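Local coordinates for ESX secretion system protein EccC (PDB 4NH0), which serves in the type VII (ESX) secretion system as a weakly active multidomain ATPase, possibly the translocase subunit, that helps export EsxA and EsxB, at residues G304-S315 against H472-F482; G355-I363 against L583-W594. All coordinates share one frame; numbering follows the deposited sequence.

Contact 1: residues G304-S315 against H472-F482; sequences GPHGLCIGATGS and HLSYRIGLRTF. With SO4 (sulfate ion), chain C.
Tyr-475 lays one face of its ring over Gly-307, whose CA lies 3.4 Å from the ring centroid, a CH-pi contact; Gly-304 O and Pro-305 O lie off the ring edge, near its plane. With chi1 at 64°, CG sits between backbone N and carbonyl carbon and the ring folds across the adjoining strand into the space that a side chain at Gly-307 would need. Cutting the tyrosine back to an alanine would probably strip Gly-307 of its aromatic cover and open a gap beside it. The His-306 imidazole takes His-472 O at its edge, in plane, and Pro-305 CB over one face, while its ND1 is hydrogen-bonded to Leu-454 N. Arg-480, bent at chi3, brings its guanidinium to the turn 312-315: Ser-315 CB is over one face, and NH2 donates a hydrogen bond of 3.1 Å to Thr-313 O, near the guanidinium plane but above that carbonyl's plane. Between these ends runs a parallel ladder. Leu-308 N donates to Tyr-475 O, Ile-477 N to Leu-308 O at 2.8 Å, Ile-310 N to Ile-477 O, and Leu-479 N to Ile-310 O. Ala-312 N to Arg-480 O carries the pairing into the predicted Walker A loop. There Gly-314 N holds sulfate O1 at 2.7 Å and Lys-317 N and Ser-318 N also grip the ion, consistent with a phosphate site. Cys-309, Ile-477 and Tyr-475 line one face of the sheet; Leu-308 lies on the other, its CB 3.7 Å from Leu-473 CD1. Strand 306-310 lies between strands 473-479 and 452-458, parallel to both, bonding through Gly-307 and Cys-309 to Leu-456, while Pro-305 and His-306 touch helix 437-450 and Tyr-475 and Ile-477 rest on Leu-293 of strand 290-294.

Contact 2: residues G355-I363 against L583-W594; sequences GLRHVSAII and LAGHGPEPHQIW
Strand 359-364, one of the two edge strands of the FtsK 1 sheet, and the turn leading into it pack through Arg-357, Ser-360 and Ile-363 against the loop that follows helix 575-583 and leads toward strand 612-614. The linkers between the FtsK domains bind FtsK 1 and FtsK 2, and this contact is consistent with that kind of docking. Arg-357, bent at chi2 (-68°), runs into the curve of residues 585-589: Gly-585 O lies over one face of its guanidinium and Glu-589 CG over the opposite face. Pro-590 sets its ring against two carbonyls, with CD beside Arg-357 O and CG 3.5 Å from Val-359 O. Farther along, Ser-360 OG donates to His-591 O at 2.7 Å, its hydroxyl turned there by a chi1 of 173°. Ala-361 CB meets Trp-594 CB at 3.6 Å. Ile-363 spreads CG1 and CD1 over one face of the indole, CD1 3.6 Å from Trp-594 CE3; Arg-375 of helix 371-394 makes a cation-pi contact with Trp-594. The buried Ser-360 hydroxyl thus has a backbone acceptor. Gly-585 O, too poorly angled for a hydrogen bond, may still favour the charge of Arg-357, and the Glu-589 carboxylate, its OE2 4.7 Å from Arg-357 NE, may add a longer-range attraction.

How the contacts relate
From the N terminus, the chain first lays down 304-315 and then 355-363, before contact 1 closes when 472-482 returns beside 306-310. Contact 2 closes later, when 583-594 comes back to 355-363 beyond a span of about 220 residues that includes unmodelled 531-571. The segments alternate, so the two loops cross. Both contacts reach the same mixed sheet: contact 1 joins two strands in its interior and leads into the predicted Walker A loop, whereas contact 2 lies at an edge strand and ties it to the loop after helix 575-583. Their centres are 26 Å apart and their nearest atoms about 15 Å, without touching.

Contact 1: residues G304-S315 against H472-F482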
loop_
_atom_site.group_PDB
_atom_site.type_symbol
_atom_site.label_atom_id
_atom_site.label_comp_id
_atom_site.label_asym_id
_atom_site.label_seq_id
_atom_site.Cartn_x
_atom_site.Cartn_y
_atom_site.Cartn_z
ATOM N N GLY A 304 -30.117 -37.722 -23.382
ATOM C CA GLY A 304 -28.964 -37.474 -22.531
ATOM C C GLY A 304 -28.930 -36.151 -21.787
ATOM O O GLY A 304 -29.814 -35.312 -21.948
ATOM N N PRO A 305 -27.895 -35.960 -20.957
ATOM C CA PRO A 305 -27.734 -34.752 -20.143
ATOM C C PRO A 305 -27.316 -33.531 -20.956
ATOM O O PRO A 305 -27.859 -32.447 -20.756
ATOM C CB PRO A 305 -26.625 -35.139 -19.154
ATOM C CG PRO A 305 -26.522 -36.632 -19.230
ATOM C CD PRO A 305 -26.880 -36.974 -20.636
ATOM N N HIS A 306 -26.362 -33.709 -21.865
ATOM C CA HIS A 306 -25.772 -32.582 -22.576
ATOM C C HIS A 306 -26.025 -32.645 -24.077
ATOM O O HIS A 306 -26.305 -33.711 -24.625
ATOM C CB HIS A 306 -24.270 -32.527 -22.303
ATOM C CG HIS A 306 -23.903 -32.920 -20.907
ATOM N ND1 HIS A 306 -24.008 -32.056 -19.839
ATOM C CD2 HIS A 306 -23.440 -34.087 -20.403
ATOM C CE1 HIS A 306 -23.622 -32.674 -18.737
ATOM N NE2 HIS A 306 -23.271 -33.908 -19.051
ATOM N N GLY A 307 -25.920 -31.497 -24.739
ATOM C CA GLY A 307 -26.166 -31.419 -26.166
ATOM C C GLY A 307 -25.453 -30.279 -26.864
ATOM O O GLY A 307 -24.829 -29.434 -26.221
ATOM N N LEU A 308 -25.555 -30.254 -28.189
ATOM C CA LEU A 308 -24.856 -29.267 -29.002
ATOM C C LEU A 308 -25.775 -28.649 -30.052
ATOM O O LEU A 308 -26.619 -29.333 -30.629
ATOM C CB LEU A 308 -23.637 -29.909 -29.672
ATOM C CG LEU A 308 -22.929 -29.153 -30.796
ATOM C CD1 LEU A 308 -21.426 -29.215 -30.615
ATOM C CD2 LEU A 308 -23.321 -29.731 -32.144
ATOM N N CYS A 309 -25.604 -27.353 -30.294
ATOM C CA CYS A 309 -26.398 -26.647 -31.292
ATOM C C CYS A 309 -25.521 -25.821 -32.224
ATOM O O CYS A 309 -24.725 -25.000 -31.774
ATOM C CB CYS A 309 -27.429 -25.743 -30.616
ATOM S SG CYS A 309 -28.247 -24.590 -31.737
ATOM N N ILE A 310 -25.673 -26.040 -33.525
ATOM C CA ILE A 310 -24.912 -25.296 -34.520
ATOM C C ILE A 310 -25.852 -24.586 -35.486
ATOM O O ILE A 310 -26.816 -25.176 -35.972
ATOM C CB ILE A 310 -23.960 -26.216 -35.310
ATOM C CG1 ILE A 310 -22.940 -26.858 -34.370
ATOM C CG2 ILE A 310 -23.245 -25.441 -36.405
ATOM C CD1 ILE A 310 -22.102 -25.858 -33.603
ATOM N N GLY A 311 -25.574 -23.315 -35.751
ATOM C CA GLY A 311 -26.376 -22.538 -36.674
ATOM C C GLY A 311 -25.670 -21.269 -37.102
ATOM O O GLY A 311 -25.316 -20.434 -36.270
ATOM N N ALA A 312 -25.462 -21.123 -38.406
ATOM C CA ALA A 312 -24.807 -19.940 -38.949
ATOM C C ALA A 312 -25.681 -18.705 -38.771
ATOM O O ALA A 312 -26.808 -18.794 -38.285
ATOM C CB ALA A 312 -24.471 -20.146 -40.415
ATOM N N THR A 313 -25.155 -17.550 -39.166
ATOM C CA THR A 313 -25.879 -16.293 -39.025
ATOM C C THR A 313 -27.141 -16.280 -39.879
ATOM O O THR A 313 -27.083 -16.495 -41.089
ATOM C CB THR A 313 -25.000 -15.091 -39.407
ATOM O OG1 THR A 313 -23.852 -15.044 -38.549
ATOM C CG2 THR A 313 -25.780 -13.794 -39.271
ATOM N N GLY A 314 -28.279 -16.032 -39.242
ATOM C CA GLY A 314 -29.546 -15.965 -39.945
ATOM C C GLY A 314 -30.352 -17.244 -39.839
ATOM O O GLY A 314 -31.433 -17.354 -40.417
ATOM N N SER A 315 -29.826 -18.214 -39.099
ATOM C CA SER A 315 -30.514 -19.485 -38.912
ATOM C C SER A 315 -31.436 -19.436 -37.700
ATOM O O SER A 315 -32.202 -20.365 -37.453
ATOM C CB SER A 315 -29.505 -20.623 -38.758
ATOM O OG SER A 315 -28.627 -20.380 -37.674
ATOM N N HIS A 472 -20.004 -37.238 -25.084
ATOM C CA HIS A 472 -20.854 -36.738 -24.009
ATOM C C HIS A 472 -22.025 -35.906 -24.523
ATOM O O HIS A 472 -23.018 -35.721 -23.819
ATOM C CB HIS A 472 -20.022 -35.913 -23.026
ATOM C CG HIS A 472 -18.826 -36.639 -22.493
ATOM N ND1 HIS A 472 -17.603 -36.623 -23.125
ATOM C CD2 HIS A 472 -18.670 -37.409 -21.390
ATOM C CE1 HIS A 472 -16.742 -37.347 -22.434
ATOM N NE2 HIS A 472 -17.364 -37.835 -21.376
ATOM N N LEU A 473 -21.906 -35.403 -25.744
ATOM C CA LEU A 473 -22.980 -34.622 -26.347
ATOM C C LEU A 473 -24.028 -35.544 -26.957
ATOM O O LEU A 473 -23.862 -36.036 -28.070
ATOM C CB LEU A 473 -22.421 -33.668 -27.401
ATOM C CG LEU A 473 -21.555 -32.545 -26.828
ATOM C CD1 LEU A 473 -20.956 -31.694 -27.932
ATOM C CD2 LEU A 473 -22.370 -31.690 -25.873
ATOM N N SER A 474 -25.106 -35.775 -26.218
ATOM C CA SER A 474 -26.138 -36.710 -26.645
ATOM C C SER A 474 -26.970 -36.160 -27.797
ATOM O O SER A 474 -26.854 -36.626 -28.929
ATOM C CB SER A 474 -27.046 -37.066 -25.470
ATOM O OG SER A 474 -26.283 -37.441 -24.337
ATOM N N TYR A 475 -27.813 -35.174 -27.508
ATOM C CA TYR A 475 -28.666 -34.595 -28.538
ATOM C C TYR A 475 -27.923 -33.528 -29.328
ATOM O O TYR A 475 -27.038 -32.857 -28.802
ATOM C CB TYR A 475 -29.944 -34.010 -27.926
ATOM C CG TYR A 475 -29.738 -32.845 -26.979
ATOM C CD1 TYR A 475 -29.456 -33.057 -25.637
ATOM C CD2 TYR A 475 -29.851 -31.534 -27.422
ATOM C CE1 TYR A 475 -29.281 -32.001 -24.767
ATOM C CE2 TYR A 475 -29.675 -30.469 -26.558
ATOM C CZ TYR A 475 -29.389 -30.710 -25.232
ATOM O OH TYR A 475 -29.212 -29.657 -24.366
ATOM N N ARG A 476 -28.277 -33.387 -30.600
ATOM C CA ARG A 476 -27.627 -32.416 -31.468
ATOM C C ARG A 476 -28.656 -31.671 -32.309
ATOM O O ARG A 476 -29.405 -32.280 -33.071
ATOM C CB ARG A 476 -26.599 -33.109 -32.368
ATOM C CG ARG A 476 -25.404 -33.680 -31.620
ATOM C CD ARG A 476 -24.397 -34.311 -32.565
ATOM N NE ARG A 476 -23.278 -34.924 -31.859
ATOM C CZ ARG A 476 -22.321 -35.640 -32.440
ATOM N NH1 ARG A 476 -22.334 -35.837 -33.753
ATOM N NH2 ARG A 476 -21.345 -36.159 -31.708
ATOM N N ILE A 477 -28.694 -30.353 -32.156
ATOM C CA ILE A 477 -29.612 -29.524 -32.925
ATOM C C ILE A 477 -28.868 -28.801 -34.036
ATOM O O ILE A 477 -28.033 -27.935 -33.777
ATOM C CB ILE A 477 -30.327 -28.490 -32.040
ATOM C CG1 ILE A 477 -31.151 -29.191 -30.961
ATOM C CG2 ILE A 477 -31.218 -27.595 -32.883
ATOM C CD1 ILE A 477 -31.990 -28.255 -30.129
ATOM N N GLY A 478 -29.174 -29.161 -35.277
ATOM C CA GLY A 478 -28.503 -28.574 -36.419
ATOM C C GLY A 478 -29.397 -27.666 -37.237
ATOM O O GLY A 478 -30.258 -28.132 -37.982
ATOM N N LEU A 479 -29.193 -26.361 -37.096
ATOM C CA LEU A 479 -29.868 -25.391 -37.943
ATOM C C LEU A 479 -29.126 -25.288 -39.268
ATOM O O LEU A 479 -28.322 -26.157 -39.600
ATOM C CB LEU A 479 -29.945 -24.028 -37.259
ATOM C CG LEU A 479 -30.588 -24.014 -35.872
ATOM C CD1 LEU A 479 -30.694 -22.595 -35.349
ATOM C CD2 LEU A 479 -31.953 -24.677 -35.910
ATOM N N ARG A 480 -29.388 -24.230 -40.026
ATOM C CA ARG A 480 -28.705 -24.040 -41.299
ATOM C C ARG A 480 -27.221 -23.770 -41.077
ATOM O O ARG A 480 -26.844 -22.724 -40.549
ATOM C CB ARG A 480 -29.340 -22.898 -42.092
ATOM C CG ARG A 480 -28.668 -22.641 -43.428
ATOM C CD ARG A 480 -29.441 -21.627 -44.249
ATOM N NE ARG A 480 -29.699 -20.404 -43.498
ATOM C CZ ARG A 480 -28.780 -19.481 -43.238
ATOM N NH1 ARG A 480 -27.535 -19.644 -43.663
ATOM N NH2 ARG A 480 -29.104 -18.397 -42.548
ATOM N N THR A 481 -26.385 -24.721 -41.480
ATOM C CA THR A 481 -24.944 -24.607 -41.289
ATOM C C THR A 481 -24.289 -23.830 -42.424
ATOM O O THR A 481 -24.938 -23.489 -43.413
ATOM C CB THR A 481 -24.279 -25.990 -41.184
ATOM O OG1 THR A 481 -24.499 -26.722 -42.396
ATOM C CG2 THR A 481 -24.857 -26.769 -40.016
ATOM N N PHE A 482 -22.997 -23.554 -42.274
ATOM C CA PHE A 482 -22.250 -22.814 -43.284
ATOM C C PHE A 482 -21.761 -23.731 -44.396
ATOM O O PHE A 482 -21.881 -23.406 -45.574
ATOM C CB PHE A 482 -21.063 -22.085 -42.649
ATOM C CG PHE A 482 -20.241 -21.298 -43.631
ATOM C CD1 PHE A 482 -20.588 -19.997 -43.956
ATOM C CD2 PHE A 482 -19.121 -21.856 -44.227
ATOM C CE1 PHE A 482 -19.837 -19.270 -44.858
ATOM C CE2 PHE A 482 -18.367 -21.133 -45.131
ATOM C CZ PHE A 482 -18.724 -19.837 -45.446
HETATM S S SO4 C . -28.756 -16.171 -35.725
HETATM O O1 SO4 C . -28.774 -15.140 -36.755
HETATM O O2 SO4 C . -27.437 -16.217 -35.105
HETATM O O3 SO4 C . -29.761 -15.859 -34.717
HETATM O O4 SO4 C . -29.054 -17.466 -36.326
#

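Contact 2: residues G355-I363 against L583-W594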
loop_
_atom_site.group_PDB
_atom_site.type_symbol
_atom_site.label_atom_id
_atom_site.label_comp_id
_atom_site.label_asym_id
_atom_site.label_seq_id
_atom_site.Cartn_x
_atom_site.Cartn_y
_atom_site.Cartn_z
ATOM N N GLY A 355 -34.418 -10.493 -15.081
ATOM C CA GLY A 355 -35.560 -10.475 -14.184
ATOM C C GLY A 355 -35.930 -11.834 -13.622
ATOM O O GLY A 355 -36.470 -11.930 -12.520
ATOM N N LEU A 356 -35.639 -12.888 -14.376
ATOM C CA LEU A 356 -35.988 -14.242 -13.963
ATOM C C LEU A 356 -35.168 -14.694 -12.761
ATOM O O LEU A 356 -33.957 -14.484 -12.707
ATOM C CB LEU A 356 -35.796 -15.220 -15.122
ATOM C CG LEU A 356 -36.584 -14.920 -16.397
ATOM C CD1 LEU A 356 -36.379 -16.020 -17.426
ATOM C CD2 LEU A 356 -38.060 -14.743 -16.086
ATOM N N ARG A 357 -35.839 -15.320 -11.799
ATOM C CA ARG A 357 -35.173 -15.835 -10.609
ATOM C C ARG A 357 -34.397 -17.108 -10.924
ATOM O O ARG A 357 -33.596 -17.573 -10.117
ATOM C CB ARG A 357 -36.192 -16.104 -9.499
ATOM C CG ARG A 357 -36.877 -14.858 -8.965
ATOM C CD ARG A 357 -35.901 -13.967 -8.217
ATOM N NE ARG A 357 -36.576 -12.860 -7.549
ATOM C CZ ARG A 357 -37.145 -12.947 -6.351
ATOM N NH1 ARG A 357 -37.121 -14.096 -5.687
ATOM N NH2 ARG A 357 -37.740 -11.890 -5.817
ATOM N N HIS A 358 -34.645 -17.672 -12.101
ATOM C CA HIS A 358 -33.950 -18.877 -12.528
ATOM C C HIS A 358 -32.501 -18.569 -12.880
ATOM O O HIS A 358 -31.613 -19.395 -12.682
ATOM C CB HIS A 358 -34.648 -19.506 -13.734
ATOM C CG HIS A 358 -36.108 -19.760 -13.529
ATOM N ND1 HIS A 358 -37.048 -18.752 -13.540
ATOM C CD2 HIS A 358 -36.792 -20.909 -13.320
ATOM C CE1 HIS A 358 -38.246 -19.268 -13.341
ATOM N NE2 HIS A 358 -38.119 -20.576 -13.205
ATOM N N VAL A 359 -32.269 -17.372 -13.405
ATOM C CA VAL A 359 -30.951 -17.002 -13.900
ATOM C C VAL A 359 -29.997 -16.607 -12.781
ATOM O O VAL A 359 -30.190 -15.591 -12.115
ATOM C CB VAL A 359 -31.041 -15.843 -14.900
ATOM C CG1 VAL A 359 -29.677 -15.564 -15.493
ATOM C CG2 VAL A 359 -32.040 -16.171 -15.996
ATOM N N SER A 360 -28.963 -17.417 -12.584
ATOM C CA SER A 360 -27.948 -17.131 -11.581
ATOM C C SER A 360 -26.940 -16.111 -12.096
ATOM O O SER A 360 -26.442 -15.282 -11.336
ATOM C CB SER A 360 -27.227 -18.412 -11.162
ATOM O OG SER A 360 -26.141 -18.122 -10.302
ATOM N N ALA A 361 -26.644 -16.175 -13.391
ATOM C CA ALA A 361 -25.647 -15.292 -13.986
ATOM C C ALA A 361 -25.784 -15.183 -15.500
ATOM O O ALA A 361 -26.024 -16.174 -16.187
ATOM C CB ALA A 361 -24.252 -15.770 -13.628
ATOM N N ILE A 362 -25.625 -13.966 -16.012
ATOM C CA ILE A 362 -25.556 -13.734 -17.450
ATOM C C ILE A 362 -24.174 -13.207 -17.812
ATOM O O ILE A 362 -23.896 -12.016 -17.672
ATOM C CB ILE A 362 -26.627 -12.736 -17.929
ATOM C CG1 ILE A 362 -28.025 -13.244 -17.585
ATOM C CG2 ILE A 362 -26.512 -12.508 -19.429
ATOM C CD1 ILE A 362 -29.136 -12.313 -18.011
ATOM N N ILE A 363 -23.305 -14.103 -18.263
ATOM C CA ILE A 363 -21.938 -13.733 -18.601
ATOM C C ILE A 363 -21.807 -13.452 -20.093
ATOM O O ILE A 363 -21.672 -14.371 -20.898
ATOM C CB ILE A 363 -20.945 -14.833 -18.198
ATOM C CG1 ILE A 363 -21.198 -15.267 -16.753
ATOM C CG2 ILE A 363 -19.518 -14.349 -18.372
ATOM C CD1 ILE A 363 -20.335 -16.423 -16.305
ATOM N N LEU A 583 -43.243 -13.178 -14.540
ATOM C CA LEU A 583 -42.531 -14.224 -13.815
ATOM C C LEU A 583 -41.442 -13.660 -12.908
ATOM O O LEU A 583 -41.050 -14.296 -11.931
ATOM C CB LEU A 583 -41.921 -15.234 -14.790
ATOM C CG LEU A 583 -42.831 -16.364 -15.280
ATOM C CD1 LEU A 583 -43.551 -17.010 -14.111
ATOM C CD2 LEU A 583 -43.826 -15.878 -16.316
ATOM N N ALA A 584 -40.959 -12.465 -13.234
ATOM C CA ALA A 584 -39.908 -11.829 -12.446
ATOM C C ALA A 584 -40.392 -11.503 -11.038
ATOM O O ALA A 584 -41.469 -10.935 -10.858
ATOM C CB ALA A 584 -39.418 -10.569 -13.140
ATOM N N GLY A 585 -39.593 -11.871 -10.042
ATOM C CA GLY A 585 -39.915 -11.571 -8.660
ATOM C C GLY A 585 -40.546 -12.730 -7.913
ATOM O O GLY A 585 -40.775 -12.646 -6.707
ATOM N N HIS A 586 -40.829 -13.813 -8.627
ATOM C CA HIS A 586 -41.433 -14.990 -8.014
ATOM C C HIS A 586 -40.433 -16.133 -7.893
ATOM O O HIS A 586 -39.727 -16.453 -8.847
ATOM C CB HIS A 586 -42.651 -15.448 -8.817
ATOM C CG HIS A 586 -43.752 -14.438 -8.877
ATOM N ND1 HIS A 586 -44.810 -14.435 -7.993
ATOM C CD2 HIS A 586 -43.964 -13.397 -9.718
ATOM C CE1 HIS A 586 -45.624 -13.438 -8.286
ATOM N NE2 HIS A 586 -45.133 -12.792 -9.329
ATOM N N GLY A 587 -40.380 -16.746 -6.716
ATOM C CA GLY A 587 -39.507 -17.882 -6.491
ATOM C C GLY A 587 -38.225 -17.520 -5.767
ATOM O O GLY A 587 -37.836 -16.354 -5.733
ATOM N N PRO A 588 -37.562 -18.528 -5.181
ATOM C CA PRO A 588 -36.305 -18.362 -4.442
ATOM C C PRO A 588 -35.188 -17.808 -5.317
ATOM O O PRO A 588 -34.971 -18.310 -6.419
ATOM C CB PRO A 588 -35.974 -19.788 -3.987
ATOM C CG PRO A 588 -37.275 -20.510 -4.010
ATOM C CD PRO A 588 -38.030 -19.923 -5.160
ATOM N N GLU A 589 -34.489 -16.788 -4.830
ATOM C CA GLU A 589 -33.363 -16.224 -5.564
ATOM C C GLU A 589 -32.233 -17.244 -5.653
ATOM O O GLU A 589 -31.950 -17.947 -4.686
ATOM C CB GLU A 589 -32.879 -14.930 -4.906
ATOM C CG GLU A 589 -33.141 -13.690 -5.747
ATOM C CD GLU A 589 -32.658 -12.416 -5.083
ATOM O OE1 GLU A 589 -32.523 -12.404 -3.843
ATOM O OE2 GLU A 589 -32.413 -11.427 -5.805
ATOM N N PRO A 590 -31.585 -17.325 -6.824
ATOM C CA PRO A 590 -30.616 -18.384 -7.119
ATOM C C PRO A 590 -29.291 -18.219 -6.387
ATOM O O PRO A 590 -28.943 -17.116 -5.971
ATOM C CB PRO A 590 -30.413 -18.247 -8.627
ATOM C CG PRO A 590 -30.607 -16.796 -8.880
ATOM C CD PRO A 590 -31.688 -16.355 -7.929
ATOM N N HIS A 591 -28.566 -19.321 -6.236
ATOM C CA HIS A 591 -27.225 -19.284 -5.673
ATOM C C HIS A 591 -26.266 -18.640 -6.664
ATOM O O HIS A 591 -26.169 -19.069 -7.813
ATOM C CB HIS A 591 -26.754 -20.693 -5.313
ATOM C CG HIS A 591 -25.303 -20.771 -4.954
ATOM N ND1 HIS A 591 -24.737 -19.995 -3.967
ATOM C CD2 HIS A 591 -24.304 -21.536 -5.452
ATOM C CE1 HIS A 591 -23.450 -20.277 -3.873
ATOM N NE2 HIS A 591 -23.161 -21.209 -4.762
ATOM N N GLN A 592 -25.562 -17.607 -6.216
ATOM C CA GLN A 592 -24.643 -16.879 -7.082
ATOM C C GLN A 592 -23.422 -17.719 -7.440
ATOM O O GLN A 592 -22.644 -18.103 -6.568
ATOM C CB GLN A 592 -24.203 -15.574 -6.416
ATOM C CG GLN A 592 -25.341 -14.609 -6.136
ATOM C CD GLN A 592 -25.997 -14.099 -7.402
ATOM O OE1 GLN A 592 -25.348 -13.962 -8.439
ATOM N NE2 GLN A 592 -27.292 -13.817 -7.325
ATOM N N ILE A 593 -23.265 -18.002 -8.728
ATOM C CA ILE A 593 -22.103 -18.734 -9.217
ATOM C C ILE A 593 -21.061 -17.749 -9.724
ATOM O O ILE A 593 -19.858 -18.005 -9.665
ATOM C CB ILE A 593 -22.472 -19.712 -10.349
ATOM C CG1 ILE A 593 -23.834 -20.360 -10.086
ATOM C CG2 ILE A 593 -21.390 -20.766 -10.522
ATOM C CD1 ILE A 593 -23.861 -21.269 -8.885
ATOM N N TRP A 594 -21.542 -16.614 -10.219
ATOM C CA TRP A 594 -20.683 -15.590 -10.795
ATOM C C TRP A 594 -20.908 -14.250 -10.107
ATOM O O TRP A 594 -22.029 -13.747 -10.057
ATOM C CB TRP A 594 -20.944 -15.469 -12.298
ATOM C CG TRP A 594 -20.240 -14.328 -12.961
ATOM C CD1 TRP A 594 -20.704 -13.052 -13.108
ATOM C CD2 TRP A 594 -18.953 -14.361 -13.588
ATOM N NE1 TRP A 594 -19.781 -12.288 -13.779
ATOM C CE2 TRP A 594 -18.698 -13.069 -14.085
ATOM C CE3 TRP A 594 -17.991 -15.357 -13.772
ATOM C CZ2 TRP A 594 -17.520 -12.747 -14.753
ATOM C CZ3 TRP A 594 -16.825 -15.036 -14.437
ATOM C CH2 TRP A 594 -16.598 -13.743 -14.919
#